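Local coordinates for protein UDP-glucose 4-epimerase (Brucella ovis, PDB 4WOK) that probably interconverts UDP-glucose and UDP-galactose, using a tightly held NAD that takes up and returns a hydride at C4 of the sugar, at residues E216-Y222 and V286-R292; S275-L279 and L319-R324. The protein carries 2 engineered substitutions. All blocks are in the same frame, centred on the assembly; numbering follows the deposited sequence.

Interaction 1 of 2, residues E216-Y222 and V286-R292; sequences EVYGDDY and VAMRARR
V217 and R289 carry the central bond of a two-stranded parallel sheet in which 216-218 pairs with 286-289: V217 N donates to A287 O, and V217 O accepts R289 N at 2.8 Å, nearly straight at 176°. Past the strand end G219 N makes a weak bond to R289 O, and G219 CA lies 3.6 Å from R291 CB; with phi positive, glycine suits this tight spot. On one face V217 packs its CG2 on V286 CG1 and its CG1 on the sulfur of M288, whose bend at chi2 (61°) brings SD to 3.5 Å from V217 O, while chi3 turns CE toward V217 CG1. This face is turned to helix 269-280, where V217 rests on I269 and V286 on V273. The small sheet is separate from the seven-stranded Rossmann sheet and belongs to the C-terminal part of the epimerase, the part that in relatives of this short-chain dehydrogenase/reductase family holds the UDP-sugar. The other face carries E216, Y218 and R289. In one of its two conformers R289 NE reaches E216 OE2 at 3.1 Å in a salt bridge, in plane for the guanidinium but from above the carboxylate. The Y218 ring has A290 O at its edge, while R292, extended from CG to NE, holds its guanidinium over a face as a cation-pi pair, tilted 43° to the ring, with NH2 nearest and CZ 4.1 Å from the centroid. Beyond the strands R291 bends at chi3 and grips D221 side-on, NE to OD1 and NH2 to OD2, the latter at 2.9 Å. The same arginine sets CD over the centre of the Y222 ring in a CH-pi contact; Y222 OH bonds D295 and takes a hydrogen from a water that R292 N also holds.

Interaction 2 of 2, residues S275-L279 and L319-R324; sequences SIGRL and LDTIIR
L279 turns CG beside its own backbone N (chi1 -69°), and a chi2 of 165° spreads its two methyls against different partners on helix 319-324; from there I323, with CG2 anti to the backbone N, offers that branch to L279. CD1 of L279 lies 3.6 Å from I323 CG2, the two side chains crossing at a slant. CD2 goes the other way, over a face of the R324 guanidinium, 3.3 Å from NH2, so the leucine is wedged between an aliphatic branch and a flat cationic group. R324 gets there by bending at chi3.

One turn back, S275 points its hydroxyl into the contact. OG is 3.4 Å from I323 CG1 and has no polar partner in the model, a buried hydroxyl pressed against hydrocarbon, while CB of the same serine meets L319 CD2 at 3.7 Å. D320 is modelled in two conformers; in one of them OD1 stands 4.1 Å from R278 NH1, beyond a salt bridge and at most a tentative attraction. I276 CG1 and I323 CD1 meet more loosely, the two isoleucines crossing at about a right angle.

The short axes come within 10.0 Å and are inclined at 67°, a helix-helix packing with L279 and I323 at its centre, a buried serine hydroxyl beside them, and the charged R278, D320 and R324 toward the solvent margin. Helix 200-209 closes the inner side, where I276 rests on A204 and M205, and I323 also on M205; I322 turns to I201 of that helix and to H235 at the end of strand 230-235.

In the fold
Along the chain the segments alternate: 216-222, then 275-279, then 286-292, then 319-324. Helix 269-280 joins the two contacts. Its earlier residues I269, R270 and V273 receive the side chains of the small parallel sheet in interaction 1, its later ones pack on helix 319-326 in interaction 2, and the chain then runs on into strand 286-289. The contact centres lie 21 Å apart, with nearest atoms about 9 Å apart and not touching. Interaction 1 is the more peripheral, 25 Å from the chain centre. Interaction 2 lies further in, I323 having its side chain about 14 Å from NAD and about 13 Å from zinc. Both stand in the C-terminal part, beside the Rossmann domain.

Interaction 1 of 2, residues E216-Y222 and V286-R292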
ATOM      1  N   GLU A 216      10.026 -20.604   0.677  1.00 52.60           N
ATOM      2  CA  GLU A 216      10.036 -21.134  -0.672  1.00 53.16           C
ATOM      3  C   GLU A 216      10.221 -19.986  -1.655  1.00 45.35           C
ATOM      4  O   GLU A 216       9.481 -19.008  -1.624  1.00 47.97           O
ATOM      5  CB  GLU A 216       8.752 -21.918  -0.965  1.00 59.41           C
ATOM      6  CG  GLU A 216       8.778 -23.349  -0.439  1.00 61.94           C
ATOM      7  CD  GLU A 216       7.522 -24.134  -0.783  1.00 68.04           C
ATOM      8  OE1 GLU A 216       6.447 -23.509  -0.923  1.00 71.87           O
ATOM      9  OE2 GLU A 216       7.614 -25.375  -0.912  1.00 67.70           O
ATOM     10  N   VAL A 217      11.230 -20.106  -2.509  1.00 42.84           N
ATOM     11  CA  VAL A 217      11.534 -19.092  -3.509  1.00 46.31           C
ATOM     12  C   VAL A 217      11.441 -19.729  -4.883  1.00 44.49           C
ATOM     13  O   VAL A 217      12.105 -20.724  -5.154  1.00 46.58           O
ATOM     14  CB  VAL A 217      12.940 -18.486  -3.308  1.00 46.04           C
ATOM     15  CG1 VAL A 217      13.339 -17.643  -4.513  1.00 44.79           C
ATOM     16  CG2 VAL A 217      12.989 -17.671  -2.023  1.00 38.16           C
ATOM     17  N   TYR A 218      10.611 -19.158  -5.749  1.00 42.61           N
ATOM     18  CA  TYR A 218      10.331 -19.789  -7.035  1.00 44.44           C
ATOM     19  C   TYR A 218      11.205 -19.247  -8.167  1.00 46.34           C
ATOM     20  O   TYR A 218      10.845 -18.285  -8.847  1.00 47.72           O
ATOM     21  CB  TYR A 218       8.839 -19.641  -7.365  1.00 48.27           C
ATOM     22  CG  TYR A 218       7.987 -20.546  -6.498  1.00 36.12           C
ATOM     23  CD1 TYR A 218       7.790 -21.877  -6.847  1.00 45.79           C
ATOM     24  CD2 TYR A 218       7.420 -20.086  -5.314  1.00 40.41           C
ATOM     25  CE1 TYR A 218       7.035 -22.726  -6.059  1.00 46.63           C
ATOM     26  CE2 TYR A 218       6.656 -20.933  -4.511  1.00 43.44           C
ATOM     27  CZ  TYR A 218       6.473 -22.256  -4.897  1.00 52.28           C
ATOM     28  OH  TYR A 218       5.724 -23.121  -4.128  1.00 61.70           O
ATOM     29  N   GLY A 219      12.367 -19.867  -8.346  1.00 44.83           N
ATOM     30  CA  GLY A 219      13.231 -19.567  -9.472  1.00 46.55           C
ATOM     31  C   GLY A 219      14.540 -18.877  -9.132  1.00 50.59           C
ATOM     32  O   GLY A 219      14.566 -17.845  -8.453  1.00 46.58           O
ATOM     33  N   ASP A 220      15.634 -19.456  -9.614  1.00 49.12           N
ATOM     34  CA  ASP A 220      16.950 -18.844  -9.485  1.00 60.18           C
ATOM     35  C   ASP A 220      17.596 -18.684 -10.858  1.00 58.69           C
ATOM     36  O   ASP A 220      18.782 -18.361 -10.961  1.00 54.45           O
ATOM     37  CB  ASP A 220      17.860 -19.671  -8.559  1.00 64.45           C
ATOM     38  CG  ASP A 220      18.008 -21.125  -9.000  1.00 68.70           C
ATOM     39  OD1 ASP A 220      17.447 -21.512 -10.047  1.00 63.05           O
ATOM     40  OD2 ASP A 220      18.704 -21.887  -8.292  1.00 75.43           O
ATOM     41  N   ASP A 221      16.806 -18.905 -11.907  1.00 53.42           N
ATOM     42  CA  ASP A 221      17.316 -18.820 -13.273  1.00 55.45           C
ATOM     43  C   ASP A 221      16.587 -17.762 -14.110  1.00 54.70           C
ATOM     44  O   ASP A 221      16.497 -17.883 -15.331  1.00 53.99           O
ATOM     45  CB  ASP A 221      17.238 -20.191 -13.968  1.00 55.26           C
ATOM     46  CG  ASP A 221      15.805 -20.669 -14.183  1.00 57.39           C
ATOM     47  OD1 ASP A 221      14.944 -20.439 -13.303  1.00 54.81           O
ATOM     48  OD2 ASP A 221      15.544 -21.290 -15.236  1.00 58.18           O
ATOM     49  N   TYR A 222      16.077 -16.724 -13.452  1.00 55.08           N
ATOM     50  CA  TYR A 222      15.548 -15.558 -14.157  1.00 54.51           C
ATOM     51  C   TYR A 222      16.645 -14.851 -14.949  1.00 53.97           C
ATOM     52  O   TYR A 222      17.829 -15.009 -14.649  1.00 54.73           O
ATOM     53  CB  TYR A 222      14.937 -14.554 -13.180  1.00 50.66           C
ATOM     54  CG  TYR A 222      13.651 -14.961 -12.509  1.00 48.79           C
ATOM     55  CD1 TYR A 222      13.659 -15.674 -11.319  1.00 47.37           C
ATOM     56  CD2 TYR A 222      12.426 -14.584 -13.038  1.00 53.63           C
ATOM     57  CE1 TYR A 222      12.473 -16.023 -10.684  1.00 52.99           C
ATOM     58  CE2 TYR A 222      11.237 -14.923 -12.415  1.00 56.68           C
ATOM     59  CZ  TYR A 222      11.264 -15.645 -11.241  1.00 54.40           C
ATOM     60  OH  TYR A 222      10.075 -15.979 -10.626  1.00 47.33           O
ATOM     61  N   VAL A 286      16.151 -20.620   2.837  1.00 39.48           N
ATOM     62  CA  VAL A 286      15.551 -20.655   1.513  1.00 39.45           C
ATOM     63  C   VAL A 286      15.401 -22.067   0.963  1.00 39.91           C
ATOM     64  O   VAL A 286      16.312 -22.882   1.047  1.00 40.77           O
ATOM     65  CB  VAL A 286      16.376 -19.827   0.512  1.00 42.88           C
ATOM     66  CG1 VAL A 286      15.825 -19.979  -0.899  1.00 40.17           C
ATOM     67  CG2 VAL A 286      16.369 -18.368   0.922  1.00 41.66           C
ATOM     68  N   ALA A 287      14.223 -22.346   0.420  1.00 45.62           N
ATOM     69  CA  ALA A 287      14.007 -23.554  -0.354  1.00 52.14           C
ATOM     70  C   ALA A 287      13.758 -23.133  -1.789  1.00 39.94           C
ATOM     71  O   ALA A 287      12.683 -22.636  -2.120  1.00 43.06           O
ATOM     72  CB  ALA A 287      12.837 -24.348   0.193  1.00 60.45           C
ATOM     73  N   MET A 288      14.765 -23.305  -2.629  1.00 42.77           N
ATOM     74  CA  MET A 288      14.680 -22.888  -4.016  1.00 44.52           C
ATOM     75  C   MET A 288      13.868 -23.889  -4.832  1.00 46.58           C
ATOM     76  O   MET A 288      14.203 -25.073  -4.889  1.00 45.33           O
ATOM     77  CB  MET A 288      16.083 -22.724  -4.603  1.00 48.15           C
ATOM     78  CG  MET A 288      16.122 -21.920  -5.886  1.00 52.74           C
ATOM     79  SD  MET A 288      15.516 -20.236  -5.666  1.00 50.11           S
ATOM     80  CE  MET A 288      16.882 -19.485  -4.777  1.00 53.94           C
ATOM     81  N   ARG A 289      12.792 -23.402  -5.438  1.00 50.33           N
ATOM     82  CA  ARG A 289      11.898 -24.199  -6.273  0.53 55.41           C
ATOM     83  C   ARG A 289      11.980 -23.752  -7.729  1.00 58.76           C
ATOM     84  O   ARG A 289      12.498 -22.671  -8.024  1.00 54.78           O
ATOM     85  CB  ARG A 289      10.453 -24.079  -5.786  0.53 54.73           C
ATOM     86  CG  ARG A 289      10.251 -24.417  -4.326  0.53 55.11           C
ATOM     87  CD  ARG A 289       9.974 -25.895  -4.133  0.53 56.95           C
ATOM     88  NE  ARG A 289       8.577 -26.145  -3.789  0.53 58.07           N
ATOM     89  CZ  ARG A 289       7.652 -26.555  -4.649  0.53 58.78           C
ATOM     90  NH1 ARG A 289       6.405 -26.752  -4.235  0.53 58.49           N
ATOM     91  NH2 ARG A 289       7.970 -26.773  -5.920  0.53 58.76           N
ATOM     92  N   ALA A 290      11.436 -24.567  -8.626  1.00 58.95           N
ATOM     93  CA  ALA A 290      11.424 -24.249 -10.046  1.00 57.80           C
ATOM     94  C   ALA A 290      10.680 -22.945 -10.329  1.00 53.45           C
ATOM     95  O   ALA A 290       9.622 -22.676  -9.756  1.00 54.47           O
ATOM     96  CB  ALA A 290      10.802 -25.393 -10.836  1.00 57.80           C
ATOM     97  N   ARG A 291      11.251 -22.139 -11.215  1.00 48.46           N
ATOM     98  CA  ARG A 291      10.594 -20.921 -11.667  1.00 51.69           C
ATOM     99  C   ARG A 291       9.293 -21.272 -12.372  1.00 57.11           C
ATOM    100  O   ARG A 291       9.231 -22.239 -13.130  1.00 63.87           O
ATOM    101  CB  ARG A 291      11.518 -20.135 -12.597  1.00 52.25           C
ATOM    102  CG  ARG A 291      10.905 -18.881 -13.192  1.00 53.15           C
ATOM    103  CD  ARG A 291      11.959 -18.072 -13.926  1.00 53.91           C
ATOM    104  NE  ARG A 291      12.802 -18.923 -14.762  1.00 56.78           N
ATOM    105  CZ  ARG A 291      12.491 -19.283 -16.003  1.00 56.30           C
ATOM    106  NH1 ARG A 291      11.357 -18.861 -16.546  1.00 53.03           N
ATOM    107  NH2 ARG A 291      13.306 -20.061 -16.701  1.00 60.29           N
ATOM    108  N   ARG A 292       8.250 -20.499 -12.099  1.00 53.89           N
ATOM    109  CA  ARG A 292       6.976 -20.653 -12.795  1.00 63.24           C
ATOM    110  C   ARG A 292       7.038 -19.967 -14.156  1.00 66.11           C
ATOM    111  O   ARG A 292       7.414 -18.798 -14.247  1.00 65.69           O
ATOM    112  CB  ARG A 292       5.829 -20.079 -11.960  1.00 57.90           C
ATOM    113  CG  ARG A 292       5.670 -20.762 -10.610  1.00 64.81           C
ATOM    114  CD  ARG A 292       4.616 -20.086  -9.742  1.00 69.38           C
ATOM    115  NE  ARG A 292       4.421 -20.812  -8.489  1.00 73.06           N
ATOM    116  CZ  ARG A 292       3.663 -20.386  -7.482  1.00 80.33           C
ATOM    117  NH1 ARG A 292       3.023 -19.227  -7.574  1.00 81.81           N
ATOM    118  NH2 ARG A 292       3.546 -21.120  -6.383  1.00 82.35           N
TER
HETATM  119  O   HOH W   1       8.252 -18.093 -10.615  1.00 44.80           O

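Interaction 2 of 2, residues S275-L279 and L319-R324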
ATOM      1  N   SER A 275      20.712  -9.269   2.674  1.00 40.88           N
ATOM      2  CA  SER A 275      20.636  -8.118   3.565  1.00 42.91           C
ATOM      3  C   SER A 275      20.173  -8.531   4.961  1.00 41.61           C
ATOM      4  O   SER A 275      20.729  -8.079   5.961  1.00 42.29           O
ATOM      5  CB  SER A 275      19.698  -7.056   2.980  1.00 46.89           C
ATOM      6  OG  SER A 275      19.696  -5.884   3.776  1.00 54.39           O
ATOM      7  N   ILE A 276      19.159  -9.390   5.025  1.00 39.14           N
ATOM      8  CA  ILE A 276      18.658  -9.898   6.300  1.00 38.50           C
ATOM      9  C   ILE A 276      19.739 -10.642   7.095  1.00 43.91           C
ATOM     10  O   ILE A 276      19.902 -10.424   8.301  1.00 42.78           O
ATOM     11  CB  ILE A 276      17.462 -10.842   6.087  1.00 37.80           C
ATOM     12  CG1 ILE A 276      16.255 -10.061   5.562  1.00 37.05           C
ATOM     13  CG2 ILE A 276      17.105 -11.567   7.376  1.00 37.32           C
ATOM     14  CD1 ILE A 276      15.099 -10.938   5.131  1.00 38.96           C
ATOM     15  N   GLY A 277      20.464 -11.526   6.418  1.00 43.57           N
ATOM     16  CA  GLY A 277      21.513 -12.298   7.066  1.00 48.05           C
ATOM     17  C   GLY A 277      22.588 -11.388   7.635  1.00 48.49           C
ATOM     18  O   GLY A 277      23.070 -11.578   8.753  1.00 49.47           O
ATOM     19  N   ARG A 278      22.938 -10.377   6.854  1.00 44.04           N
ATOM     20  CA  ARG A 278      23.967  -9.413   7.219  1.00 47.52           C
ATOM     21  C   ARG A 278      23.582  -8.538   8.411  1.00 51.82           C
ATOM     22  O   ARG A 278      24.367  -8.364   9.339  1.00 50.19           O
ATOM     23  CB  ARG A 278      24.275  -8.531   6.015  1.00 47.05           C
ATOM     24  CG  ARG A 278      25.423  -7.571   6.198  1.00 57.35           C
ATOM     25  CD  ARG A 278      25.526  -6.671   4.980  1.00 67.09           C
ATOM     26  NE  ARG A 278      25.234  -7.412   3.755  1.00 74.29           N
ATOM     27  CZ  ARG A 278      24.297  -7.072   2.873  1.00 75.80           C
ATOM     28  NH1 ARG A 278      23.557  -5.984   3.067  1.00 79.07           N
ATOM     29  NH2 ARG A 278      24.106  -7.817   1.791  1.00 73.49           N
ATOM     30  N   LEU A 279      22.373  -7.983   8.389  1.00 40.56           N
ATOM     31  CA  LEU A 279      21.969  -7.023   9.411  1.00 40.01           C
ATOM     32  C   LEU A 279      21.461  -7.678  10.690  1.00 47.20           C
ATOM     33  O   LEU A 279      21.453  -7.053  11.751  1.00 47.35           O
ATOM     34  CB  LEU A 279      20.886  -6.095   8.856  1.00 47.77           C
ATOM     35  CG  LEU A 279      21.350  -5.124   7.770  1.00 49.44           C
ATOM     36  CD1 LEU A 279      20.158  -4.516   7.034  1.00 49.26           C
ATOM     37  CD2 LEU A 279      22.207  -4.033   8.389  1.00 50.21           C
ATOM     38  N   LEU A 319      17.283  -0.298   0.805  1.00 42.63           N
ATOM     39  CA  LEU A 319      17.064  -1.647   1.334  1.00 39.45           C
ATOM     40  C   LEU A 319      17.443  -1.757   2.808  1.00 40.42           C
ATOM     41  O   LEU A 319      16.712  -2.336   3.610  1.00 38.36           O
ATOM     42  CB  LEU A 319      17.851  -2.673   0.519  1.00 39.49           C
ATOM     43  CG  LEU A 319      17.667  -4.122   0.972  1.00 47.71           C
ATOM     44  CD1 LEU A 319      16.194  -4.523   0.944  1.00 40.16           C
ATOM     45  CD2 LEU A 319      18.497  -5.052   0.107  1.00 51.53           C
ATOM     46  N   ASP A 320      18.584  -1.174   3.158  1.00 41.90           N
ATOM     47  CA  ASP A 320      19.071  -1.279   4.525  0.57 44.19           C
ATOM     48  C   ASP A 320      18.084  -0.677   5.534  1.00 42.70           C
ATOM     49  O   ASP A 320      17.846  -1.282   6.581  1.00 41.23           O
ATOM     50  CB  ASP A 320      20.456  -0.638   4.651  0.57 46.59           C
ATOM     51  CG  ASP A 320      21.586  -1.627   4.365  0.57 49.01           C
ATOM     52  OD1 ASP A 320      21.369  -2.577   3.577  0.57 54.21           O
ATOM     53  OD2 ASP A 320      22.686  -1.460   4.930  0.57 42.08           O
ATOM     54  N   THR A 321      17.475   0.461   5.218  1.00 38.32           N
ATOM     55  CA  THR A 321      16.477   1.046   6.117  1.00 37.53           C
ATOM     56  C   THR A 321      15.216   0.184   6.194  1.00 36.58           C
ATOM     57  O   THR A 321      14.656  -0.031   7.271  1.00 37.71           O
ATOM     58  CB  THR A 321      16.091   2.468   5.676  1.00 37.62           C
ATOM     59  OG1 THR A 321      17.253   3.303   5.741  1.00 44.36           O
ATOM     60  CG2 THR A 321      15.016   3.040   6.585  1.00 36.83           C
ATOM     61  N   ILE A 322      14.779  -0.315   5.047  1.00 36.88           N
ATOM     62  CA  ILE A 322      13.621  -1.208   5.009  1.00 37.81           C
ATOM     63  C   ILE A 322      13.877  -2.412   5.906  1.00 38.99           C
ATOM     64  O   ILE A 322      13.059  -2.741   6.766  1.00 34.79           O
ATOM     65  CB  ILE A 322      13.320  -1.668   3.574  1.00 35.76           C
ATOM     66  CG1 ILE A 322      12.746  -0.503   2.767  1.00 35.72           C
ATOM     67  CG2 ILE A 322      12.404  -2.876   3.574  1.00 35.08           C
ATOM     68  CD1 ILE A 322      12.612  -0.784   1.286  1.00 36.95           C
ATOM     69  N   ILE A 323      15.039  -3.043   5.742  1.00 37.09           N
ATOM     70  CA  ILE A 323      15.323  -4.251   6.509  1.00 37.45           C
ATOM     71  C   ILE A 323      15.475  -3.955   7.990  1.00 35.97           C
ATOM     72  O   ILE A 323      14.883  -4.624   8.831  1.00 35.39           O
ATOM     73  CB  ILE A 323      16.596  -4.951   6.026  1.00 39.24           C
ATOM     74  CG1 ILE A 323      16.407  -5.458   4.594  1.00 43.42           C
ATOM     75  CG2 ILE A 323      16.934  -6.090   6.968  1.00 39.83           C
ATOM     76  CD1 ILE A 323      15.170  -6.299   4.407  1.00 41.70           C
ATOM     77  N   ARG A 324      16.282  -2.946   8.297  1.00 36.49           N
ATOM     78  CA  ARG A 324      16.569  -2.575   9.673  1.00 36.43           C
ATOM     79  C   ARG A 324      15.304  -2.218  10.474  1.00 45.53           C
ATOM     80  O   ARG A 324      15.177  -2.570  11.650  1.00 35.20           O
ATOM     81  CB  ARG A 324      17.543  -1.398   9.682  1.00 58.35           C
ATOM     82  CG  ARG A 324      18.402  -1.297  10.914  1.00 62.13           C
ATOM     83  CD  ARG A 324      19.327  -0.093  10.828  1.00 63.25           C
ATOM     84  NE  ARG A 324      20.244  -0.186   9.696  1.00 68.13           N
ATOM     85  CZ  ARG A 324      21.469  -0.700   9.770  1.00 72.07           C
ATOM     86  NH1 ARG A 324      21.929  -1.171  10.924  1.00 73.43           N
ATOM     87  NH2 ARG A 324      22.237  -0.741   8.690  1.00 75.23           N
TER